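Local coordinates for protein beta-N-acetylhexosaminidase (Mycobacterium smegmatis, PDB 4YYF) that probably hydrolyses terminal non-reducing N-acetyl-D-hexosamine residues from N-acetyl-beta-D-hexosaminides, at residues A[220-225]-A[252-257]; A[203-208]-A[231-236]; A[259-264]-A[299-304]; A[160-165]-A[172-177]; A[213-218]-A[293-298]. The protein carries 1 engineered substitution. All coordinates share one frame; numbering follows the deposited sequence.

Interaction 1 (A[220-225]-A[252-257])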
# COMPACT_ATOMS: atom_id res chain seq x y z
N VAL A 220 16.02 -7.81 -5.43
CA VAL A 220 15.49 -9.09 -5.90
C VAL A 220 15.00 -8.96 -7.34
O VAL A 220 14.68 -7.85 -7.79
CB VAL A 220 14.34 -9.61 -4.99
CG1 VAL A 220 14.79 -9.73 -3.55
CG2 VAL A 220 13.12 -8.71 -5.10
N THR A 221 14.93 -10.09 -8.04
CA THR A 221 14.50 -10.15 -9.44
C THR A 221 13.34 -11.14 -9.62
O THR A 221 13.34 -12.22 -9.03
CB THR A 221 15.67 -10.56 -10.36
OG1 THR A 221 16.77 -9.68 -10.15
CG2 THR A 221 15.27 -10.50 -11.84
N THR A 222 12.37 -10.79 -10.45
CA THR A 222 11.26 -11.69 -10.77
C THR A 222 11.56 -12.45 -12.06
O THR A 222 12.53 -12.13 -12.75
CB THR A 222 9.98 -10.91 -11.03
OG1 THR A 222 10.14 -10.17 -12.25
CG2 THR A 222 9.67 -9.96 -9.89
N PRO A 223 10.71 -13.44 -12.41
CA PRO A 223 10.75 -13.97 -13.78
C PRO A 223 10.46 -12.84 -14.77
O PRO A 223 9.92 -11.81 -14.36
CB PRO A 223 9.60 -14.98 -13.80
CG PRO A 223 9.46 -15.41 -12.38
CD PRO A 223 9.75 -14.18 -11.57
N PRO A 224 10.81 -13.01 -16.06
CA PRO A 224 10.58 -11.92 -17.01
C PRO A 224 9.10 -11.58 -17.16
O PRO A 224 8.24 -12.40 -16.84
CB PRO A 224 11.11 -12.49 -18.34
CG PRO A 224 12.07 -13.57 -17.93
CD PRO A 224 11.50 -14.16 -16.68
N LEU A 225 8.81 -10.37 -17.64
CA LEU A 225 7.44 -9.91 -17.81
C LEU A 225 6.55 -10.89 -18.58
O LEU A 225 5.41 -11.11 -18.20
CB LEU A 225 7.41 -8.55 -18.52
CG LEU A 225 6.03 -7.97 -18.84
CD1 LEU A 225 5.19 -7.73 -17.57
CD2 LEU A 225 6.16 -6.69 -19.67
N MSE A 252 10.66 -5.32 -6.50
CA MSE A 252 11.39 -6.29 -7.33
C MSE A 252 11.84 -5.65 -8.63
O MSE A 252 11.18 -4.74 -9.13
CB MSE A 252 10.49 -7.48 -7.69
CG MSE A 252 9.76 -8.14 -6.53
SE MSE A 252 8.05 -7.29 -6.09
CE MSE A 252 7.40 -6.91 -7.86
N GLN A 253 12.96 -6.11 -9.17
CA GLN A 253 13.37 -5.76 -10.52
C GLN A 253 12.73 -6.77 -11.47
O GLN A 253 12.77 -7.98 -11.22
CB GLN A 253 14.89 -5.83 -10.65
CG GLN A 253 15.60 -4.84 -9.74
CD GLN A 253 17.05 -5.20 -9.49
OE1 GLN A 253 17.85 -5.28 -10.43
NE2 GLN A 253 17.40 -5.44 -8.23
N VAL A 254 12.13 -6.28 -12.56
CA VAL A 254 11.44 -7.16 -13.51
C VAL A 254 12.10 -7.12 -14.89
O VAL A 254 12.05 -6.10 -15.56
CB VAL A 254 9.96 -6.72 -13.68
CG1 VAL A 254 9.20 -7.68 -14.61
CG2 VAL A 254 9.25 -6.58 -12.33
N PRO A 255 12.72 -8.25 -15.31
CA PRO A 255 13.32 -8.30 -16.65
C PRO A 255 12.26 -8.09 -17.73
O PRO A 255 11.18 -8.66 -17.63
CB PRO A 255 13.88 -9.73 -16.74
CG PRO A 255 13.99 -10.20 -15.30
CD PRO A 255 12.85 -9.53 -14.60
N GLY A 256 12.57 -7.28 -18.74
CA GLY A 256 11.61 -6.97 -19.78
C GLY A 256 10.63 -5.89 -19.39
O GLY A 256 9.72 -5.56 -20.15
N LEU A 257 10.78 -5.33 -18.19
CA LEU A 257 9.89 -4.26 -17.74
C LEU A 257 10.66 -3.11 -17.10
O LEU A 257 10.60 -1.98 -17.58
CB LEU A 257 8.81 -4.78 -16.78
CG LEU A 257 7.83 -3.71 -16.26
CD1 LEU A 257 6.95 -3.19 -17.40
CD2 LEU A 257 6.97 -4.24 -15.10
O HOH W 1 15.04 -5.04 -6.22
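Thr221 and Gln253 pair their backbones in a single parallel bridge: Gln253 N gives a nearly straight bond to Val220 O (2.8 Å), and Thr222 N comes back to Gln253 O at 2.9 Å. Farther on, Leu225 N, in the first residue of helix 225-229, donates to Pro255 O at 2.9 Å. Among the side chains, Thr222 is the one that wedges in. Its OG1 sits between the backbone N and the carbonyl carbon (chi1 68°), which lets it bond Pro223 O while touching Val254. The CG2 branch goes the other way and presses on the selenomethionine Met252, with Thr222 CG2 only 3.4 Å from Met252 CB, tight for two carbons. Val220 CG2 meets the same side chain at Met252 CG, 3.7 Å away. At the outer edge, Thr221 CG2 rests on Pro255 CG, and Pro255 CD lies 3.2 Å from Thr222 O. A water accepts from both Val220 N and Gln253 NE2, tying the amide end of Gln253 to the opposite segment. Pro223, Pro224 and Pro255 have no N-H to give, which probably limits the pairing to three backbone bonds, with methyl and ring packing between them.

Interaction 2 (A[203-208]-A[231-236])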
# COMPACT_ATOMS: atom_id res chain seq x y z
N LYS A 203 -1.41 -6.56 -3.40
CA LYS A 203 0.06 -6.44 -3.40
C LYS A 203 0.70 -7.80 -3.70
O LYS A 203 0.04 -8.83 -3.49
CB LYS A 203 0.53 -5.87 -2.05
CG LYS A 203 0.38 -6.82 -0.86
CD LYS A 203 0.53 -6.07 0.48
CE LYS A 203 0.63 -7.04 1.66
NZ LYS A 203 0.75 -6.30 2.97
N HIS A 204 1.94 -7.86 -4.20
CA HIS A 204 2.83 -6.73 -4.49
C HIS A 204 3.08 -6.66 -6.01
O HIS A 204 3.84 -7.46 -6.55
CB HIS A 204 4.18 -6.89 -3.76
CG HIS A 204 4.06 -7.08 -2.27
ND1 HIS A 204 3.79 -8.31 -1.69
CD2 HIS A 204 4.21 -6.22 -1.24
CE1 HIS A 204 3.75 -8.18 -0.38
NE2 HIS A 204 4.01 -6.92 -0.07
N PHE A 205 2.44 -5.72 -6.69
CA PHE A 205 2.48 -5.62 -8.16
C PHE A 205 3.88 -5.32 -8.71
O PHE A 205 4.61 -4.49 -8.14
CB PHE A 205 1.50 -4.51 -8.59
CG PHE A 205 1.31 -4.37 -10.07
CD1 PHE A 205 2.14 -3.53 -10.82
CD2 PHE A 205 0.26 -5.02 -10.72
CE1 PHE A 205 1.95 -3.38 -12.20
CE2 PHE A 205 0.06 -4.86 -12.09
CZ PHE A 205 0.91 -4.03 -12.83
N PRO A 206 4.28 -5.97 -9.82
CA PRO A 206 3.55 -6.97 -10.62
C PRO A 206 3.76 -8.42 -10.18
O PRO A 206 3.52 -9.34 -10.97
CB PRO A 206 4.15 -6.78 -12.01
CG PRO A 206 5.59 -6.43 -11.72
CD PRO A 206 5.49 -5.50 -10.52
N GLY A 207 4.23 -8.63 -8.95
CA GLY A 207 4.32 -9.98 -8.42
C GLY A 207 5.61 -10.32 -7.71
O GLY A 207 6.67 -10.40 -8.33
N HIS A 208 5.52 -10.56 -6.40
CA HIS A 208 6.70 -10.87 -5.57
C HIS A 208 6.79 -12.38 -5.35
O HIS A 208 7.80 -12.89 -4.83
CB HIS A 208 6.58 -10.16 -4.21
CG HIS A 208 7.89 -9.93 -3.52
ND1 HIS A 208 8.80 -10.95 -3.25
CD2 HIS A 208 8.45 -8.81 -3.01
CE1 HIS A 208 9.85 -10.45 -2.64
NE2 HIS A 208 9.66 -9.14 -2.47
N ASP A 231 0.85 -15.62 -15.35
CA ASP A 231 0.86 -16.22 -14.02
C ASP A 231 0.60 -15.17 -12.93
O ASP A 231 -0.54 -14.95 -12.50
CB ASP A 231 2.21 -16.92 -13.80
CG ASP A 231 2.23 -17.86 -12.61
OD1 ASP A 231 1.20 -17.98 -11.92
OD2 ASP A 231 3.28 -18.49 -12.37
N ASP A 232 1.67 -14.51 -12.51
CA ASP A 232 1.60 -13.56 -11.41
C ASP A 232 0.61 -12.41 -11.63
O ASP A 232 0.03 -11.89 -10.68
CB ASP A 232 3.00 -12.99 -11.10
CG ASP A 232 4.05 -14.09 -10.94
OD1 ASP A 232 4.25 -14.88 -11.89
OD2 ASP A 232 4.69 -14.16 -9.85
N LEU A 233 0.43 -11.99 -12.88
CA LEU A 233 -0.40 -10.82 -13.16
C LEU A 233 -1.87 -11.18 -13.32
O LEU A 233 -2.72 -10.31 -13.38
CB LEU A 233 0.10 -10.09 -14.42
CG LEU A 233 1.34 -9.23 -14.19
CD1 LEU A 233 1.96 -8.77 -15.51
CD2 LEU A 233 1.00 -8.03 -13.32
N VAL A 234 -2.16 -12.48 -13.41
CA VAL A 234 -3.53 -12.93 -13.66
C VAL A 234 -4.59 -12.39 -12.66
O VAL A 234 -5.64 -11.91 -13.08
CB VAL A 234 -3.61 -14.47 -13.84
CG1 VAL A 234 -5.05 -14.94 -13.91
CG2 VAL A 234 -2.87 -14.87 -15.12
N PRO A 235 -4.31 -12.46 -11.33
CA PRO A 235 -5.30 -11.96 -10.37
C PRO A 235 -5.68 -10.48 -10.56
O PRO A 235 -6.85 -10.12 -10.37
CB PRO A 235 -4.61 -12.16 -9.02
CG PRO A 235 -3.69 -13.33 -9.25
CD PRO A 235 -3.18 -13.13 -10.65
N TYR A 236 -4.72 -9.64 -10.94
CA TYR A 236 -5.01 -8.21 -11.14
C TYR A 236 -6.03 -7.96 -12.24
O TYR A 236 -6.76 -6.97 -12.20
CB TYR A 236 -3.72 -7.43 -11.44
CG TYR A 236 -2.74 -7.42 -10.29
CD1 TYR A 236 -2.83 -6.47 -9.28
CD2 TYR A 236 -1.71 -8.35 -10.22
CE1 TYR A 236 -1.92 -6.45 -8.23
CE2 TYR A 236 -0.80 -8.34 -9.16
CZ TYR A 236 -0.91 -7.39 -8.18
OH TYR A 236 -0.01 -7.36 -7.13
O HOH W 2 1.32 -9.75 -6.96
O HOH W 3 7.19 -12.96 -9.04
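Phe205 drives its edge into the face of Tyr236, a T-shaped pair with ring planes at 89° and centroids 4.9 Å apart. Phe205 CD2 does the touching, standing over the centre of the tyrosine ring and 3.6 Å from Tyr236 CE1. A chi1 of -174°, with CG anti to the backbone N, directs the Phe205 ring onto Tyr236. Pro206 CB lies over one face of this phenyl ring. Leu233 bridges Phe205 and Pro206 with a single methyl: Leu233 CD2 is 3.5 Å from Phe205 CE2 and 3.6 Å from Pro206 CB. The hydroxyl of Tyr236 comes close to Phe205 N, but at a poor angle for bonding; a water lies 2.7 Å from Tyr236 OH. A second water donates to Gly207 O and to Asp232 OD2, and that carboxylate oxygen also bonds His210. Pro206 O is buried beside Asp232 CB without a polar partner. The run from Lys203 to His208, with cis peptides before His204 and Pro206, spells Lys-His-Phe-Pro-Gly-His, the signature found in NagZ-type family 3 hexosaminidases. At the end of strand 199-205, Phe205 packs on helix 267-275, while Leu233 leans on helix 225-229 and Pro235 on helix 179-196.

Interaction 3 (A[259-264]-A[299-304])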
# COMPACT_ATOMS: atom_id res chain seq x y z
N GLY A 259 14.10 -3.31 -16.01
CA GLY A 259 15.54 -3.43 -16.09
C GLY A 259 16.13 -3.66 -14.70
O GLY A 259 15.77 -4.62 -14.02
N SER A 260 17.02 -2.77 -14.28
CA SER A 260 17.64 -2.91 -12.96
C SER A 260 17.01 -1.98 -11.93
O SER A 260 17.49 -1.88 -10.80
CB SER A 260 19.16 -2.70 -13.05
OG SER A 260 19.50 -1.42 -13.57
N ASP A 261 15.92 -1.32 -12.30
CA ASP A 261 15.22 -0.44 -11.37
C ASP A 261 14.23 -1.23 -10.55
O ASP A 261 13.56 -2.13 -11.07
CB ASP A 261 14.47 0.67 -12.11
CG ASP A 261 15.39 1.65 -12.81
OD1 ASP A 261 16.54 1.83 -12.36
OD2 ASP A 261 14.95 2.24 -13.81
N PRO A 262 14.11 -0.91 -9.25
CA PRO A 262 13.03 -1.52 -8.47
C PRO A 262 11.69 -1.15 -9.10
O PRO A 262 11.54 -0.04 -9.61
CB PRO A 262 13.18 -0.85 -7.10
CG PRO A 262 14.63 -0.42 -7.04
CD PRO A 262 14.93 0.02 -8.45
N ALA A 263 10.72 -2.06 -9.08
CA ALA A 263 9.49 -1.81 -9.84
C ALA A 263 8.77 -0.56 -9.34
O ALA A 263 8.24 0.21 -10.14
CB ALA A 263 8.58 -3.04 -9.81
N SER A 264 8.78 -0.34 -8.03
CA SER A 264 8.18 0.84 -7.41
C SER A 264 8.75 2.18 -7.91
O SER A 264 8.09 3.23 -7.78
CB SER A 264 8.36 0.77 -5.90
OG SER A 264 9.72 0.55 -5.58
N ASN A 299 16.77 0.99 0.07
CA ASN A 299 17.63 1.88 0.87
C ASN A 299 19.12 1.71 0.60
O ASN A 299 19.93 2.58 0.95
CB ASN A 299 17.25 1.87 2.37
CG ASN A 299 17.70 0.61 3.11
OD1 ASN A 299 18.64 -0.06 2.72
ND2 ASN A 299 17.04 0.33 4.23
N GLN A 300 19.49 0.62 -0.06
CA GLN A 300 20.88 0.41 -0.43
C GLN A 300 21.26 1.24 -1.65
O GLN A 300 22.43 1.36 -1.99
CB GLN A 300 21.15 -1.07 -0.72
CG GLN A 300 21.17 -1.93 0.52
CD GLN A 300 21.13 -3.41 0.18
OE1 GLN A 300 21.31 -3.80 -0.98
NE2 GLN A 300 20.89 -4.24 1.19
N ARG A 301 20.26 1.82 -2.31
CA ARG A 301 20.50 2.59 -3.51
C ARG A 301 20.07 4.05 -3.36
O ARG A 301 20.68 4.95 -3.93
CB ARG A 301 19.81 1.92 -4.71
CG ARG A 301 20.24 0.47 -4.90
CD ARG A 301 19.40 -0.27 -5.94
NE ARG A 301 19.49 0.34 -7.26
CZ ARG A 301 19.03 -0.22 -8.38
NH1 ARG A 301 18.46 -1.42 -8.33
NH2 ARG A 301 19.13 0.41 -9.53
N TYR A 302 19.03 4.28 -2.57
CA TYR A 302 18.44 5.62 -2.44
C TYR A 302 18.06 5.93 -1.00
O TYR A 302 17.48 5.09 -0.31
CB TYR A 302 17.18 5.73 -3.32
CG TYR A 302 17.38 5.21 -4.73
CD1 TYR A 302 18.14 5.92 -5.64
CD2 TYR A 302 16.81 4.02 -5.14
CE1 TYR A 302 18.33 5.44 -6.93
CE2 TYR A 302 16.99 3.53 -6.43
CZ TYR A 302 17.75 4.25 -7.32
OH TYR A 302 17.93 3.77 -8.60
N GLY A 303 18.35 7.16 -0.57
CA GLY A 303 17.87 7.66 0.72
C GLY A 303 16.38 7.91 0.64
O GLY A 303 15.81 7.87 -0.46
N VAL A 304 15.75 8.18 1.77
CA VAL A 304 14.29 8.31 1.78
C VAL A 304 13.74 9.40 0.84
O VAL A 304 12.85 9.14 0.03
CB VAL A 304 13.73 8.54 3.19
CG1 VAL A 304 12.20 8.61 3.12
CG2 VAL A 304 14.16 7.43 4.11
O HOH W 4 15.88 3.01 -10.00
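Arg301 reaches across to the backbone of Ser260, and its NH1 makes the main bond, 2.7 Å to Ser260 O. The bond runs almost straight on from the carbonyl, and the oxygen lies only 6° out of the guanidinium plane. Arg301 NH2 adds a weak bond to Ser260 O at 3.1 Å, so one carbonyl oxygen takes an N-H from each of two nitrogens at the guanidinium edge. Over one face of that flat group lies Pro262 CD, 3.8 Å from Arg301 NH1 and nearer one side of the group than its centre. Asp261 OD1 is 4.1 Å from Arg301 NH2, too far for a salt bridge, though its opposite charge probably favours this placement. Moving outward, a water stands 2.6 Å from Tyr302 OH and donates a weak bond to Asp261 OD1, linking the two segments a second time. The bend at chi3 (60°) turns the Arg301 guanidinium to the serine carbonyl, while Arg301 CB rests on a face of the Tyr302 ring. This surface contact ties the loop after strand 246-249 to the turn between helices 296-299 and 304-314: Pro262 packs on Ile298 of the first, Tyr302 on Ala307 and Arg310 of the second.

Interaction 4 (A[160-165]-A[172-177]). With ACT (acetate ion), chain D.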
# COMPACT_ATOMS: atom_id res chain seq x y z
N ASP A 160 0.15 -12.13 -4.59
CA ASP A 160 1.31 -12.89 -5.01
C ASP A 160 0.99 -14.38 -5.10
O ASP A 160 0.23 -14.92 -4.30
CB ASP A 160 2.47 -12.70 -4.03
CG ASP A 160 2.94 -11.26 -3.94
OD1 ASP A 160 2.92 -10.56 -4.98
OD2 ASP A 160 3.31 -10.83 -2.83
N VAL A 161 1.59 -15.03 -6.10
CA VAL A 161 1.36 -16.43 -6.38
C VAL A 161 2.66 -17.16 -6.10
O VAL A 161 3.70 -16.78 -6.63
CB VAL A 161 1.01 -16.60 -7.88
CG1 VAL A 161 0.83 -18.05 -8.23
CG2 VAL A 161 -0.25 -15.78 -8.21
N THR A 162 2.63 -18.18 -5.25
CA THR A 162 3.87 -18.89 -4.91
C THR A 162 3.63 -20.26 -4.31
O THR A 162 2.56 -20.55 -3.76
CB THR A 162 4.73 -18.08 -3.90
OG1 THR A 162 6.05 -18.64 -3.84
CG2 THR A 162 4.13 -18.14 -2.52
N ASP A 163 4.66 -21.09 -4.39
CA ASP A 163 4.67 -22.39 -3.72
C ASP A 163 5.81 -22.49 -2.71
O ASP A 163 6.14 -23.58 -2.23
CB ASP A 163 4.80 -23.51 -4.75
CG ASP A 163 5.98 -23.31 -5.68
OD1 ASP A 163 6.85 -22.45 -5.39
OD2 ASP A 163 6.05 -24.01 -6.71
N ALA A 164 6.42 -21.35 -2.40
CA ALA A 164 7.54 -21.31 -1.45
C ALA A 164 7.14 -21.83 -0.07
O ALA A 164 5.96 -21.82 0.30
CB ALA A 164 8.09 -19.90 -1.34
N ALA A 165 8.13 -22.29 0.69
CA ALA A 165 7.94 -22.68 2.08
C ALA A 165 7.20 -21.61 2.87
O ALA A 165 7.37 -20.41 2.62
CB ALA A 165 9.28 -22.97 2.73
N ASP A 172 3.52 -18.50 3.14
CA ASP A 172 2.11 -18.71 3.51
C ASP A 172 1.24 -17.45 3.50
O ASP A 172 0.03 -17.51 3.78
CB ASP A 172 1.98 -19.48 4.84
CG ASP A 172 2.46 -18.69 6.06
OD1 ASP A 172 2.70 -17.47 5.96
OD2 ASP A 172 2.57 -19.31 7.14
N ARG A 173 1.83 -16.31 3.16
CA ARG A 173 1.06 -15.08 2.98
C ARG A 173 0.30 -15.11 1.65
O ARG A 173 -0.55 -14.27 1.40
CB ARG A 173 1.96 -13.85 3.02
CG ARG A 173 2.68 -13.62 4.34
CD ARG A 173 3.78 -12.57 4.14
NE ARG A 173 3.24 -11.25 3.81
CZ ARG A 173 3.96 -10.25 3.30
NH1 ARG A 173 5.24 -10.44 3.02
NH2 ARG A 173 3.40 -9.07 3.07
N SER A 174 0.64 -16.07 0.80
CA SER A 174 -0.02 -16.22 -0.50
C SER A 174 -1.17 -17.21 -0.42
O SER A 174 -1.04 -18.26 0.22
CB SER A 174 0.97 -16.69 -1.56
OG SER A 174 0.28 -17.27 -2.66
N PHE A 175 -2.27 -16.91 -1.10
CA PHE A 175 -3.42 -17.81 -1.12
C PHE A 175 -3.20 -19.07 -1.97
O PHE A 175 -3.98 -20.00 -1.89
CB PHE A 175 -4.69 -17.08 -1.59
CG PHE A 175 -5.28 -16.16 -0.56
CD1 PHE A 175 -6.07 -16.66 0.47
CD2 PHE A 175 -5.02 -14.80 -0.61
CE1 PHE A 175 -6.61 -15.81 1.42
CE2 PHE A 175 -5.54 -13.95 0.34
CZ PHE A 175 -6.34 -14.46 1.37
N GLY A 176 -2.15 -19.10 -2.78
CA GLY A 176 -1.86 -20.32 -3.52
C GLY A 176 -0.88 -20.19 -4.66
O GLY A 176 -0.40 -19.10 -4.97
N SER A 177 -0.58 -21.32 -5.28
CA SER A 177 0.35 -21.39 -6.41
C SER A 177 -0.40 -21.34 -7.73
O SER A 177 0.20 -21.28 -8.79
CB SER A 177 1.16 -22.68 -6.34
OG SER A 177 0.30 -23.80 -6.23
C ACT D . 6.80 -7.24 1.40
O ACT D . 6.83 -6.02 1.68
OXT ACT D . 6.42 -8.00 2.32
CH3 ACT D . 7.20 -7.77 0.06
O HOH W 5 -2.10 -14.67 -2.82
O HOH W 6 0.46 -20.41 -1.20
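Ser174 and Asp160 form the tight end of this contact: Ser174 OG donates to Asp160 O at 2.9 Å and accepts from Gly176 N at 3.0 Å in an ST turn. Chi1 of 160° puts OG anti to the backbone N, where it can serve both. A water donating to Asp160 O also accepts from Phe175 N, so two donors grip that carbonyl. Next door, Thr162 N bonds Gly176 O at 3.2 Å, from above the carbonyl plane. Thr162 CG2 packs 3.6 Å from Ser174 CB, and a water spans Ser174 O and, weakly, Thr162 O. Val161 CG1 closes up to 3.3 Å from Ser177 O. The outer side is much looser: Asp163 CB and Ser177 CB, both on exposed residues, are 4.1 Å apart. Arg173 takes no part across the segments; its NH1 bonds OXT of an acetate, probably from the crystallisation liquor, and its NH2 forms a salt bridge with Glu106. Both segments belong to the long loop between strand 153-154 and helix 179-196. Val161 and Phe175 lie against that helix, Thr162 meets Arg124 of helix 123-129, and Arg173 touches Lys203 and His204 of strand 199-205.

Interaction 5 (A[213-218]-A[293-298]). With FMT (formic acid), chain G.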
# COMPACT_ATOMS: atom_id res chain seq x y z
N GLY A 213 14.42 -13.52 -3.94
CA GLY A 213 14.78 -13.43 -2.54
C GLY A 213 13.88 -12.46 -1.80
O GLY A 213 12.76 -12.19 -2.25
N ASP A 214 14.38 -11.92 -0.70
CA ASP A 214 13.59 -11.06 0.19
C ASP A 214 13.94 -9.58 -0.02
O ASP A 214 15.05 -9.15 0.30
CB ASP A 214 13.86 -11.46 1.64
CG ASP A 214 12.96 -10.74 2.64
OD1 ASP A 214 12.28 -9.76 2.26
OD2 ASP A 214 12.95 -11.16 3.82
N SER A 215 12.99 -8.80 -0.54
CA SER A 215 13.24 -7.38 -0.81
C SER A 215 13.48 -6.55 0.46
O SER A 215 13.95 -5.41 0.38
CB SER A 215 12.13 -6.76 -1.66
OG SER A 215 10.84 -7.00 -1.12
N HIS A 216 13.15 -7.10 1.63
CA HIS A 216 13.46 -6.42 2.88
C HIS A 216 14.97 -6.28 3.06
O HIS A 216 15.46 -5.33 3.69
CB HIS A 216 12.87 -7.17 4.08
CG HIS A 216 11.38 -7.10 4.18
ND1 HIS A 216 10.55 -8.03 3.59
CD2 HIS A 216 10.57 -6.21 4.80
CE1 HIS A 216 9.29 -7.72 3.84
NE2 HIS A 216 9.27 -6.62 4.58
N THR A 217 15.72 -7.23 2.52
CA THR A 217 17.14 -7.29 2.83
C THR A 217 18.06 -6.88 1.68
O THR A 217 19.25 -6.66 1.89
CB THR A 217 17.55 -8.66 3.39
OG1 THR A 217 17.25 -9.67 2.43
CG2 THR A 217 16.79 -8.96 4.69
N GLY A 218 17.53 -6.78 0.47
CA GLY A 218 18.36 -6.42 -0.67
C GLY A 218 17.58 -6.49 -1.96
O GLY A 218 16.37 -6.70 -1.95
N SER A 293 11.84 3.05 3.16
CA SER A 293 12.95 3.42 4.05
C SER A 293 13.69 2.24 4.69
O SER A 293 14.92 2.24 4.77
CB SER A 293 12.46 4.37 5.14
OG SER A 293 11.55 3.71 6.01
N SER A 294 12.97 1.23 5.15
CA SER A 294 13.62 0.15 5.90
C SER A 294 14.02 -1.02 5.02
O SER A 294 14.78 -1.89 5.45
CB SER A 294 12.74 -0.37 7.03
OG SER A 294 11.74 -1.24 6.54
N MSE A 295 13.53 -1.03 3.78
CA MSE A 295 13.74 -2.18 2.89
C MSE A 295 14.99 -2.04 2.03
O MSE A 295 15.12 -1.08 1.27
CB MSE A 295 12.50 -2.42 2.02
CG MSE A 295 11.28 -2.77 2.86
SE MSE A 295 9.69 -3.24 1.85
CE MSE A 295 10.28 -4.98 1.21
N GLY A 296 15.88 -3.03 2.13
CA GLY A 296 17.17 -3.00 1.47
C GLY A 296 17.14 -2.87 -0.05
O GLY A 296 18.07 -2.31 -0.63
N ALA A 297 16.09 -3.37 -0.69
CA ALA A 297 15.98 -3.26 -2.15
C ALA A 297 15.98 -1.79 -2.57
O ALA A 297 16.40 -1.44 -3.68
CB ALA A 297 14.72 -3.96 -2.67
N ILE A 298 15.48 -0.93 -1.68
CA ILE A 298 15.46 0.51 -1.92
C ILE A 298 16.63 1.22 -1.23
O ILE A 298 17.39 1.96 -1.87
CB ILE A 298 14.15 1.16 -1.42
CG1 ILE A 298 12.95 0.53 -2.12
CG2 ILE A 298 14.18 2.67 -1.67
CD1 ILE A 298 13.01 0.67 -3.65
C FMT G . 5.45 -6.68 5.72
O1 FMT G . 6.08 -6.38 4.71
O2 FMT G . 5.87 -7.44 6.59
O HOH W 7 14.98 -4.56 6.41
O HOH W 8 17.13 -3.60 5.93
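His216 and Met295 meet where an Asx turn in the loop after strand 199-205, on the rim of the TIM barrel, runs into the start of helix 296-299. Two amides of the first turn are taken by that loop: Gly296 N donates to His216 O at 2.8 Å, from 66° out of the carbonyl plane, and Ala297 N to Ser215 O at 3.1 Å. The selenomethionine Met295, the N-cap residue, bends at chi3 so that its terminal CE stands over the centre of the imidazole, 3.7 Å from the His216 ring centroid and 4° off its normal, a CH-pi contact. Within the loop, Asp214 OD1 takes two bonds from one residue: His216 N, arriving above the carboxylate plane, makes the Asx turn, while His216 ND1 donates to the syn lone pair of Asp214 OD1 at 2.8 Å; lying in the ring plane, this bond helps hold the imidazole's orientation about chi2. At the far edge, His216 NE2 bonds a formic acid molecule, probably from the crystallisation liquor. Ser215 OG bonds His208 NE2 and sits only 3.1 Å from Met295 CE. Beyond it, the methyl of Ala297 closes the contact, Ala297 CB lying 3.3 Å from Gly218 O.

The five interactions lie in or next to the segments that follow strands 153-154, 199-205, 246-249 and 287-289 of one TIM barrel. Interaction 4 comes first along the chain and closes before the rest open; interaction 2 crosses both 1 and 5, interaction 1 is nested inside the loop closed by interaction 5, and 5 crosses 3. Centres run from about 9 Å (3 and 5) to about 25 Å (3 and 4) apart. Asp160 links interaction 4 to His204 and His208 of interaction 2, His208 in turn bonds Ser215 of interaction 5, and Met252 O meets Ala263 N between interactions 1 and 3. The loops are thus linked along one end of the barrel, where acetate and formic acid, probably from the crystallisation liquor, are bound.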